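Local coordinates for protein putative tryptophan halogenase (PDB 6Y1W) that is a flavin-dependent halogenase, probably using reduced FAD to halogenate an aromatic substrate, as in the tryptophan halogenase family, at residues 474-477 / 478-482; 481-484 / 485-488; 493-496 / 497-500. All coordinates share one frame; numbering follows the deposited sequence. Where two conformers were deposited one is given.

Contact 1 of 3, residues 474-477 / 478-482; sequences FLEG and IRQRV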
ATOM      1  N   PHE A 474       7.584 -29.548   6.322  1.00 18.72           N
ATOM      2  CA  PHE A 474       6.991 -28.318   5.821  1.00 16.07           C
ATOM      3  C   PHE A 474       7.532 -27.994   4.429  1.00 20.66           C
ATOM      4  O   PHE A 474       6.766 -27.775   3.487  1.00 21.85           O
ATOM      5  CB  PHE A 474       7.290 -27.189   6.814  1.00 18.31           C
ATOM      6  CG  PHE A 474       6.868 -25.798   6.346  1.00 20.37           C
ATOM      7  CD1 PHE A 474       5.544 -25.523   5.993  1.00 25.83           C
ATOM      8  CD2 PHE A 474       7.799 -24.772   6.286  1.00 24.96           C
ATOM      9  CE1 PHE A 474       5.162 -24.225   5.565  1.00 25.20           C
ATOM     10  CE2 PHE A 474       7.424 -23.492   5.862  1.00 22.90           C
ATOM     11  CZ  PHE A 474       6.100 -23.225   5.494  1.00 22.44           C
ATOM     12  N   LEU A 475       8.857 -27.969   4.288  1.00 17.73           N
ATOM     13  CA  LEU A 475       9.452 -27.628   2.997  1.00 19.46           C
ATOM     14  C   LEU A 475       9.111 -28.674   1.930  1.00 21.95           C
ATOM     15  O   LEU A 475       8.784 -28.317   0.793  1.00 21.33           O
ATOM     16  CB  LEU A 475      10.963 -27.465   3.154  1.00 21.79           C
ATOM     17  CG  LEU A 475      11.432 -26.004   3.328  1.00 29.27           C
ATOM     18  CD1 LEU A 475      10.796 -25.259   4.500  1.00 31.20           C
ATOM     19  CD2 LEU A 475      12.949 -25.977   3.431  1.00 23.08           C
ATOM     20  N   GLU A 476       9.167 -29.967   2.276  1.00 22.77           N
ATOM     21  CA  GLU A 476       8.911 -31.005   1.273  0.77 20.85           C
ATOM     22  C   GLU A 476       7.451 -31.032   0.835  1.00 23.31           C
ATOM     23  O   GLU A 476       7.167 -31.351  -0.326  1.00 22.82           O
ATOM     24  CB  GLU A 476       9.330 -32.383   1.798  0.77 21.79           C
ATOM     25  CG  GLU A 476      10.783 -32.708   1.555  0.77 23.22           C
ATOM     26  CD  GLU A 476      11.133 -32.737   0.069  0.77 34.61           C
ATOM     27  OE1 GLU A 476      10.870 -33.773  -0.583  0.77 30.50           O
ATOM     28  OE2 GLU A 476      11.671 -31.722  -0.442  0.77 23.91           O
ATOM     29  N   GLY A 477       6.509 -30.711   1.732  1.00 18.71           N
ATOM     30  CA  GLY A 477       5.118 -30.618   1.315  1.00 19.06           C
ATOM     31  C   GLY A 477       4.915 -29.527   0.282  1.00 25.66           C
ATOM     32  O   GLY A 477       4.209 -29.724  -0.711  1.00 21.59           O
ATOM     33  N   ILE A 478       5.556 -28.371   0.489  1.00 18.40           N
ATOM     34  CA  ILE A 478       5.539 -27.306  -0.526  1.00 17.69           C
ATOM     35  C   ILE A 478       6.153 -27.800  -1.840  1.00 20.41           C
ATOM     36  O   ILE A 478       5.573 -27.623  -2.926  1.00 20.48           O
ATOM     37  CB  ILE A 478       6.276 -26.061   0.007  1.00 17.16           C
ATOM     38  CG1 ILE A 478       5.483 -25.401   1.156  1.00 19.36           C
ATOM     39  CG2 ILE A 478       6.554 -25.052  -1.116  1.00 20.64           C
ATOM     40  CD1 ILE A 478       6.338 -24.453   1.961  1.00 19.43           C
ATOM     41  N   ARG A 479       7.336 -28.422  -1.779  1.00 19.14           N
ATOM     42  CA  ARG A 479       7.991 -28.833  -3.024  1.00 22.02           C
ATOM     43  C   ARG A 479       7.151 -29.867  -3.771  1.00 21.63           C
ATOM     44  O   ARG A 479       7.101 -29.861  -5.018  1.00 21.15           O
ATOM     45  CB  ARG A 479       9.392 -29.367  -2.737  1.00 18.39           C
ATOM     46  CG  ARG A 479      10.253 -29.485  -4.000  1.00 24.32           C
ATOM     47  CD  ARG A 479      11.658 -29.891  -3.692  1.00 27.17           C
ATOM     48  NE  ARG A 479      11.704 -31.240  -3.145  1.00 27.83           N
ATOM     49  CZ  ARG A 479      11.629 -32.328  -3.896  1.00 40.93           C
ATOM     50  NH1 ARG A 479      11.519 -32.206  -5.216  1.00 42.74           N
ATOM     51  NH2 ARG A 479      11.669 -33.526  -3.334  1.00 38.11           N
ATOM     52  N   GLN A 480       6.485 -30.769  -3.037  1.00 20.33           N
ATOM     53  CA  GLN A 480       5.654 -31.769  -3.706  1.00 22.69           C
ATOM     54  C   GLN A 480       4.453 -31.140  -4.387  1.00 20.97           C
ATOM     55  O   GLN A 480       4.060 -31.579  -5.478  1.00 22.34           O
ATOM     56  CB  GLN A 480       5.191 -32.842  -2.717  1.00 24.51           C
ATOM     57  CG  GLN A 480       6.320 -33.709  -2.253  1.00 24.33           C
ATOM     58  CD  GLN A 480       5.924 -34.585  -1.069  1.00 39.82           C
ATOM     59  OE1 GLN A 480       4.793 -34.517  -0.575  1.00 43.59           O
ATOM     60  NE2 GLN A 480       6.865 -35.395  -0.593  1.00 44.29           N
ATOM     61  N   ARG A 481       3.874 -30.103  -3.772  1.00 18.20           N
ATOM     62  CA  ARG A 481       2.768 -29.405  -4.403  1.00 17.97           C
ATOM     63  C   ARG A 481       3.242 -28.635  -5.642  1.00 21.28           C
ATOM     64  O   ARG A 481       2.594 -28.689  -6.690  1.00 20.65           O
ATOM     65  CB  ARG A 481       2.090 -28.499  -3.383  1.00 21.34           C
ATOM     66  CG  ARG A 481       1.308 -29.305  -2.307  1.00 31.81           C
ATOM     67  CD  ARG A 481       0.471 -28.404  -1.405  1.00 41.02           C
ATOM     68  NE  ARG A 481       1.296 -27.694  -0.429  1.00 46.33           N
ATOM     69  CZ  ARG A 481       1.688 -28.201   0.738  1.00 49.55           C
ATOM     70  NH1 ARG A 481       1.330 -29.431   1.097  1.00 45.71           N
ATOM     71  NH2 ARG A 481       2.441 -27.476   1.548  1.00 37.52           N
ATOM     72  N   VAL A 482       4.417 -27.992  -5.576  1.00 18.62           N
ATOM     73  CA  VAL A 482       4.968 -27.340  -6.777  1.00 16.46           C
ATOM     74  C   VAL A 482       5.162 -28.352  -7.900  1.00 18.15           C
ATOM     75  O   VAL A 482       4.775 -28.115  -9.055  1.00 22.77           O
ATOM     76  CB  VAL A 482       6.299 -26.650  -6.430  1.00 13.80           C
ATOM     77  CG1 VAL A 482       7.144 -26.282  -7.707  1.00 19.73           C
ATOM     78  CG2 VAL A 482       6.065 -25.467  -5.532  1.00 18.77           C
TER
HETATM   79  O   HOH W   1       3.973 -27.908   3.634  1.00 26.11           O
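In one of its two modelled conformers Glu476 runs abreast of Arg479, one turn on, and joins it in a bidentate salt bridge. Arg479 NE gives Glu476 OE2 a bond of 2.7 Å that runs nearly straight (169°), with the oxygen in the guanidinium plane; Arg479 NH2 reaches Glu476 OE1 at 2.9 Å, and that oxygen uses its syn lone pair. The carboxylate and guanidinium planes are nearly coplanar (28°), so the groups meet edge to edge, OE1 tilting slightly out of the guanidinium plane. Arg134, from a loop, touches Glu476, and its charge so near Arg479 is probably offset in part by this carboxylate. All of this sits in the middle of helix 468-486, where the carbonyls of Phe474, Leu475, Glu476 and Gly477 each accept the regular i to i+4 amide bond. Two of these oxygens do more. Phe474 O, which takes Ile478 N at 3.3 Å, also accepts from a water at 2.8 Å, and the same water accepts a hydrogen bond from Arg481 NH2. Arg481 folds back along the helix, its chain bent at chi3 (-75°), and lays a guanidinium face over Gly477 O, 3.3 Å from Arg481 CZ; no guanidinium N-H is aimed at that oxygen. On the apolar flank, Ile478 CD1 sits over one face of the Phe474 ring in a CH-pi contact, 3.7 Å from Phe474 CZ, while Phe120 of helix 120-129 touches both side chains.

Contact 2 of 3, residues 481-484 / 485-488; sequences RVEA and TLAR
Thr485 turns its hydroxyl back toward Arg481, one helical turn earlier, and OG1 donates to Arg481 O at 3.0 Å. The chi1 of -58° sets OG1 beside its own backbone N, the position from which a helical threonine can reach the carbonyl four residues before it. Arg481 O therefore has two donors from one residue: Thr485 N, also at 3.0 Å, and Thr485 OG1 approach from opposite faces of the carbonyl plane, the hydroxyl tilted 32° from it. The pattern belongs to the C-terminal turns of helix 468-486, where Leu486 N and Ala487 N still bond to Val482 O and Glu483 O, but Arg488 N turns to Thr485 O, an i to i+3 bond of 3.1 Å. Glu483 and Leu486 run alongside each other, both leaning off the same side of the helix. The Leu486 methyl CD2 comes up beside the carboxylate, 3.7 Å from Glu483 OE1. Both oxygens of that carboxylate are satisfied elsewhere, OE2 by a salt bridge with Arg144 of helix 141-148, a residue that also packs on Val482 and Leu486. Arg488 touches the preceding turn with its aliphatic stem: CG lies 3.4 Å from Ala484 O, and CD is nearly as close. Leu154, in a loop, meets both Arg488 and Thr485.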
ATOM      1  N   ARG A 481       3.874 -30.103  -3.772  1.00 18.20           N
ATOM      2  CA  ARG A 481       2.768 -29.405  -4.403  1.00 17.97           C
ATOM      3  C   ARG A 481       3.242 -28.635  -5.642  1.00 21.28           C
ATOM      4  O   ARG A 481       2.594 -28.689  -6.690  1.00 20.65           O
ATOM      5  CB  ARG A 481       2.090 -28.499  -3.383  1.00 21.34           C
ATOM      6  CG  ARG A 481       1.308 -29.305  -2.307  1.00 31.81           C
ATOM      7  CD  ARG A 481       0.471 -28.404  -1.405  1.00 41.02           C
ATOM      8  NE  ARG A 481       1.296 -27.694  -0.429  1.00 46.33           N
ATOM      9  CZ  ARG A 481       1.688 -28.201   0.738  1.00 49.55           C
ATOM     10  NH1 ARG A 481       1.330 -29.431   1.097  1.00 45.71           N
ATOM     11  NH2 ARG A 481       2.441 -27.476   1.548  1.00 37.52           N
ATOM     12  N   VAL A 482       4.417 -27.992  -5.576  1.00 18.62           N
ATOM     13  CA  VAL A 482       4.968 -27.340  -6.777  1.00 16.46           C
ATOM     14  C   VAL A 482       5.162 -28.352  -7.900  1.00 18.15           C
ATOM     15  O   VAL A 482       4.775 -28.115  -9.055  1.00 22.77           O
ATOM     16  CB  VAL A 482       6.299 -26.650  -6.430  1.00 13.80           C
ATOM     17  CG1 VAL A 482       7.144 -26.282  -7.707  1.00 19.73           C
ATOM     18  CG2 VAL A 482       6.065 -25.467  -5.532  1.00 18.77           C
ATOM     19  N   GLU A 483       5.815 -29.483  -7.594  1.00 17.02           N
ATOM     20  CA  GLU A 483       6.111 -30.433  -8.652  1.00 18.41           C
ATOM     21  C   GLU A 483       4.838 -31.055  -9.213  1.00 20.99           C
ATOM     22  O   GLU A 483       4.779 -31.327 -10.413  1.00 19.93           O
ATOM     23  CB  GLU A 483       7.088 -31.490  -8.134  1.00 16.17           C
ATOM     24  CG  GLU A 483       8.508 -30.967  -7.912  1.00 19.67           C
ATOM     25  CD  GLU A 483       9.056 -30.242  -9.116  1.00 22.04           C
ATOM     26  OE1 GLU A 483       9.255 -30.903 -10.174  1.00 25.90           O
ATOM     27  OE2 GLU A 483       9.302 -29.015  -9.006  1.00 20.11           O
ATOM     28  N   ALA A 484       3.820 -31.279  -8.383  1.00 19.24           N
ATOM     29  CA  ALA A 484       2.593 -31.884  -8.910  1.00 19.84           C
ATOM     30  C   ALA A 484       1.866 -30.916  -9.828  1.00 27.81           C
ATOM     31  O   ALA A 484       1.219 -31.328 -10.803  1.00 22.01           O
ATOM     32  CB  ALA A 484       1.681 -32.310  -7.770  1.00 20.19           C
ATOM     33  N   THR A 485       1.911 -29.633  -9.490  1.00 20.64           N
ATOM     34  CA  THR A 485       1.295 -28.618 -10.334  1.00 22.29           C
ATOM     35  C   THR A 485       2.082 -28.450 -11.627  1.00 21.74           C
ATOM     36  O   THR A 485       1.494 -28.391 -12.718  1.00 21.40           O
ATOM     37  CB  THR A 485       1.188 -27.309  -9.557  1.00 23.32           C
ATOM     38  OG1 THR A 485       0.426 -27.536  -8.357  1.00 26.28           O
ATOM     39  CG2 THR A 485       0.467 -26.225 -10.374  1.00 20.64           C
ATOM     40  N   LEU A 486       3.415 -28.444 -11.524  1.00 18.87           N
ATOM     41  CA  LEU A 486       4.263 -28.286 -12.699  1.00 20.88           C
ATOM     42  C   LEU A 486       4.044 -29.420 -13.685  1.00 25.74           C
ATOM     43  O   LEU A 486       4.047 -29.202 -14.904  1.00 23.63           O
ATOM     44  CB  LEU A 486       5.719 -28.242 -12.259  1.00 18.31           C
ATOM     45  CG  LEU A 486       6.814 -28.091 -13.307  1.00 17.49           C
ATOM     46  CD1 LEU A 486       6.830 -26.658 -13.898  1.00 18.94           C
ATOM     47  CD2 LEU A 486       8.144 -28.416 -12.694  1.00 19.35           C
ATOM     48  N   ALA A 487       3.859 -30.648 -13.173  1.00 23.10           N
ATOM     49  CA  ALA A 487       3.679 -31.803 -14.058  1.00 28.73           C
ATOM     50  C   ALA A 487       2.397 -31.725 -14.886  1.00 25.32           C
ATOM     51  O   ALA A 487       2.269 -32.458 -15.870  1.00 28.86           O
ATOM     52  CB  ALA A 487       3.670 -33.097 -13.236  1.00 27.72           C
ATOM     53  N   ARG A 488       1.443 -30.892 -14.494  1.00 21.93           N
ATOM     54  CA  ARG A 488       0.199 -30.684 -15.225  1.00 28.82           C
ATOM     55  C   ARG A 488       0.298 -29.585 -16.278  1.00 29.24           C
ATOM     56  O   ARG A 488      -0.666 -29.376 -17.025  1.00 32.31           O
ATOM     57  CB  ARG A 488      -0.937 -30.337 -14.271  1.00 34.99           C
ATOM     58  CG  ARG A 488      -1.196 -31.374 -13.210  1.00 36.98           C
ATOM     59  CD  ARG A 488      -2.010 -30.770 -12.074  1.00 47.01           C
ATOM     60  NE  ARG A 488      -2.925 -29.743 -12.551  1.00 47.83           N
ATOM     61  CZ  ARG A 488      -3.446 -28.785 -11.791  1.00 61.48           C
ATOM     62  NH1 ARG A 488      -4.280 -27.900 -12.327  1.00 56.99           N
ATOM     63  NH2 ARG A 488      -3.124 -28.701 -10.504  1.00 69.29           N
TER

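Contact 3 of 3, residues 493-496 / 497-500; sequences AEFL and RRYC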
ATOM      1  N   ALA A 493       5.506 -24.322 -26.151  1.00 16.76           N
ATOM      2  CA  ALA A 493       5.186 -24.310 -27.574  1.00 19.43           C
ATOM      3  C   ALA A 493       3.854 -24.984 -27.842  1.00 19.78           C
ATOM      4  O   ALA A 493       3.094 -24.533 -28.700  1.00 17.86           O
ATOM      5  CB  ALA A 493       6.283 -25.017 -28.367  1.00 20.51           C
ATOM      6  N   GLU A 494       3.553 -26.068 -27.115  1.00 21.47           N
ATOM      7  CA  GLU A 494       2.264 -26.722 -27.311  1.00 21.62           C
ATOM      8  C   GLU A 494       1.125 -25.820 -26.864  1.00 23.05           C
ATOM      9  O   GLU A 494       0.082 -25.733 -27.531  1.00 21.21           O
ATOM     10  CB  GLU A 494       2.234 -28.051 -26.555  1.00 26.13           C
ATOM     11  CG  GLU A 494       2.913 -29.151 -27.334  1.00 54.63           C
ATOM     12  CD  GLU A 494       3.114 -30.406 -26.520  1.00 73.05           C
ATOM     13  OE1 GLU A 494       4.111 -31.122 -26.788  1.00 51.73           O
ATOM     14  OE2 GLU A 494       2.267 -30.670 -25.630  1.00 48.98           O
ATOM     15  N   PHE A 495       1.308 -25.112 -25.750  1.00 18.57           N
ATOM     16  CA  PHE A 495       0.260 -24.218 -25.306  1.00 17.63           C
ATOM     17  C   PHE A 495       0.059 -23.070 -26.294  1.00 17.55           C
ATOM     18  O   PHE A 495      -1.076 -22.732 -26.630  1.00 17.40           O
ATOM     19  CB  PHE A 495       0.568 -23.692 -23.894  1.00 17.21           C
ATOM     20  CG  PHE A 495      -0.593 -22.981 -23.302  1.00 17.69           C
ATOM     21  CD1 PHE A 495      -1.680 -23.707 -22.796  1.00 22.30           C
ATOM     22  CD2 PHE A 495      -0.659 -21.601 -23.315  1.00 16.27           C
ATOM     23  CE1 PHE A 495      -2.802 -23.039 -22.290  1.00 17.28           C
ATOM     24  CE2 PHE A 495      -1.769 -20.937 -22.822  1.00 17.90           C
ATOM     25  CZ  PHE A 495      -2.853 -21.653 -22.303  1.00 17.02           C
ATOM     26  N   LEU A 496       1.154 -22.472 -26.785  1.00 19.35           N
ATOM     27  CA  LEU A 496       1.029 -21.384 -27.753  1.00 16.09           C
ATOM     28  C   LEU A 496       0.274 -21.832 -29.005  1.00 14.74           C
ATOM     29  O   LEU A 496      -0.597 -21.123 -29.509  1.00 16.28           O
ATOM     30  CB  LEU A 496       2.410 -20.870 -28.141  1.00 15.37           C
ATOM     31  CG  LEU A 496       3.225 -20.229 -26.996  1.00 13.28           C
ATOM     32  CD1 LEU A 496       4.664 -20.061 -27.452  1.00 14.48           C
ATOM     33  CD2 LEU A 496       2.598 -18.833 -26.701  1.00 14.93           C
ATOM     34  N   ARG A 497       0.647 -22.993 -29.530  1.00 19.26           N
ATOM     35  CA  ARG A 497       0.014 -23.480 -30.752  1.00 20.31           C
ATOM     36  C   ARG A 497      -1.495 -23.611 -30.587  1.00 21.41           C
ATOM     37  O   ARG A 497      -2.248 -23.389 -31.547  1.00 23.34           O
ATOM     38  CB  ARG A 497       0.602 -24.828 -31.131  1.00 22.27           C
ATOM     39  CG  ARG A 497       1.803 -24.714 -32.050  1.00 46.73           C
ATOM     40  CD  ARG A 497       2.136 -26.059 -32.682  1.00 62.05           C
ATOM     41  NE  ARG A 497       2.782 -26.961 -31.733  1.00 70.18           N
ATOM     42  CZ  ARG A 497       4.090 -26.969 -31.491  1.00 52.25           C
ATOM     43  NH1 ARG A 497       4.881 -26.112 -32.132  1.00 42.30           N
ATOM     44  NH2 ARG A 497       4.601 -27.829 -30.613  1.00 47.42           N
ATOM     45  N   ARG A 498      -1.953 -24.007 -29.395  1.00 20.34           N
ATOM     46  CA  ARG A 498      -3.389 -24.169 -29.168  1.00 20.92           C
ATOM     47  C   ARG A 498      -4.092 -22.885 -28.746  1.00 23.72           C
ATOM     48  O   ARG A 498      -5.290 -22.720 -29.027  1.00 24.32           O
ATOM     49  CB  ARG A 498      -3.653 -25.229 -28.084  1.00 23.82           C
ATOM     50  CG  ARG A 498      -2.922 -26.538 -28.281  1.00 43.43           C
ATOM     51  CD  ARG A 498      -3.453 -27.630 -27.343  1.00 63.61           C
ATOM     52  NE  ARG A 498      -3.308 -27.296 -25.923  1.00 52.87           N
ATOM     53  CZ  ARG A 498      -2.638 -28.041 -25.044  1.00 72.77           C
ATOM     54  NH1 ARG A 498      -2.558 -27.665 -23.771  1.00 60.12           N
ATOM     55  NH2 ARG A 498      -2.045 -29.165 -25.435  1.00 76.21           N
ATOM     56  N   TYR A 499      -3.397 -21.957 -28.093  1.00 16.44           N
ATOM     57  CA  TYR A 499      -4.072 -20.832 -27.452  1.00 17.03           C
ATOM     58  C   TYR A 499      -3.993 -19.548 -28.265  1.00 15.16           C
ATOM     59  O   TYR A 499      -4.977 -18.815 -28.360  1.00 17.83           O
ATOM     60  CB  TYR A 499      -3.460 -20.589 -26.067  1.00 17.71           C
ATOM     61  CG  TYR A 499      -4.094 -19.451 -25.284  1.00 18.74           C
ATOM     62  CD1 TYR A 499      -5.360 -19.584 -24.711  1.00 21.14           C
ATOM     63  CD2 TYR A 499      -3.401 -18.238 -25.096  1.00 14.10           C
ATOM     64  CE1 TYR A 499      -5.931 -18.534 -23.998  1.00 19.19           C
ATOM     65  CE2 TYR A 499      -3.945 -17.209 -24.385  1.00 16.68           C
ATOM     66  CZ  TYR A 499      -5.208 -17.340 -23.829  1.00 18.30           C
ATOM     67  OH  TYR A 499      -5.743 -16.311 -23.104  1.00 18.39           O
ATOM     68  N   CYS A 500      -2.845 -19.268 -28.865  1.00 15.92           N
ATOM     69  CA  CYS A 500      -2.673 -17.981 -29.495  1.00 16.10           C
ATOM     70  C   CYS A 500      -1.678 -18.050 -30.637  1.00 18.18           C
ATOM     71  O   CYS A 500      -0.783 -17.213 -30.705  1.00 17.46           O
ATOM     72  CB  CYS A 500      -2.238 -16.953 -28.432  1.00 15.89           C
ATOM     73  SG  CYS A 500      -0.696 -17.394 -27.588  1.00 17.53           S
TER
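Phe495 and Tyr499 lie along one flank of the short helix 492-499, i and i+4. Both have CG anti to the backbone N (chi1 -169° and -179°), which makes the rings neighbours. The rings tilt by 23° and are offset, centroids 5.2 Å apart, with little face-to-face overlap; the closer touch is a CH-pi contact, Tyr499 CB lying over the Phe495 face, 3.7 Å from Phe495 CE2. His153 meets both rings, and Tyr499 OH is hydrogen-bonded to Glu77 OE1.

The arginines make looser contacts. Arg497 lays a guanidinium face over Ala493 O, which takes Arg497 N at 3.0 Å. Arg498 NH1 approaches the Phe495 ring edge, with guanidinium and ring nearly perpendicular. Glu494 and Arg498 are only charges near each other, 4.6 Å from OE2 to NH2.

Toward the helix end the backbone bonds become shared: Tyr499 N bonds Phe495 O at 2.9 Å and only weakly Leu496 O, whereas Cys500 N, on the first residue to leave helical angles, bonds Leu496 O at 3.0 Å. Beside that bond, the buried Cys500 SG rests 3.7 Å from Leu496 CD2.

Contacts 1 and 2 share Arg481 and Val482 and follow each other along helix 468-486, their centres 10 Å apart; contact 3 belongs to the next helix, 492-499, and touches neither. All three are partly buried; contact 2 has the most exposed residues, four of eight against two each in the others. Mid-helix, contact 1 carries its own salt bridge, while near the helix end contact 2 sends its acid out to Arg144 and relies on a threonine hydroxyl instead. In contact 3 aromatic contacts take the leading role and no salt bridge closes. It also lies nearest the probable catalytic region, with Leu496 about 10 Å in side-chain distance from Lys89, the predicted active-site lysine.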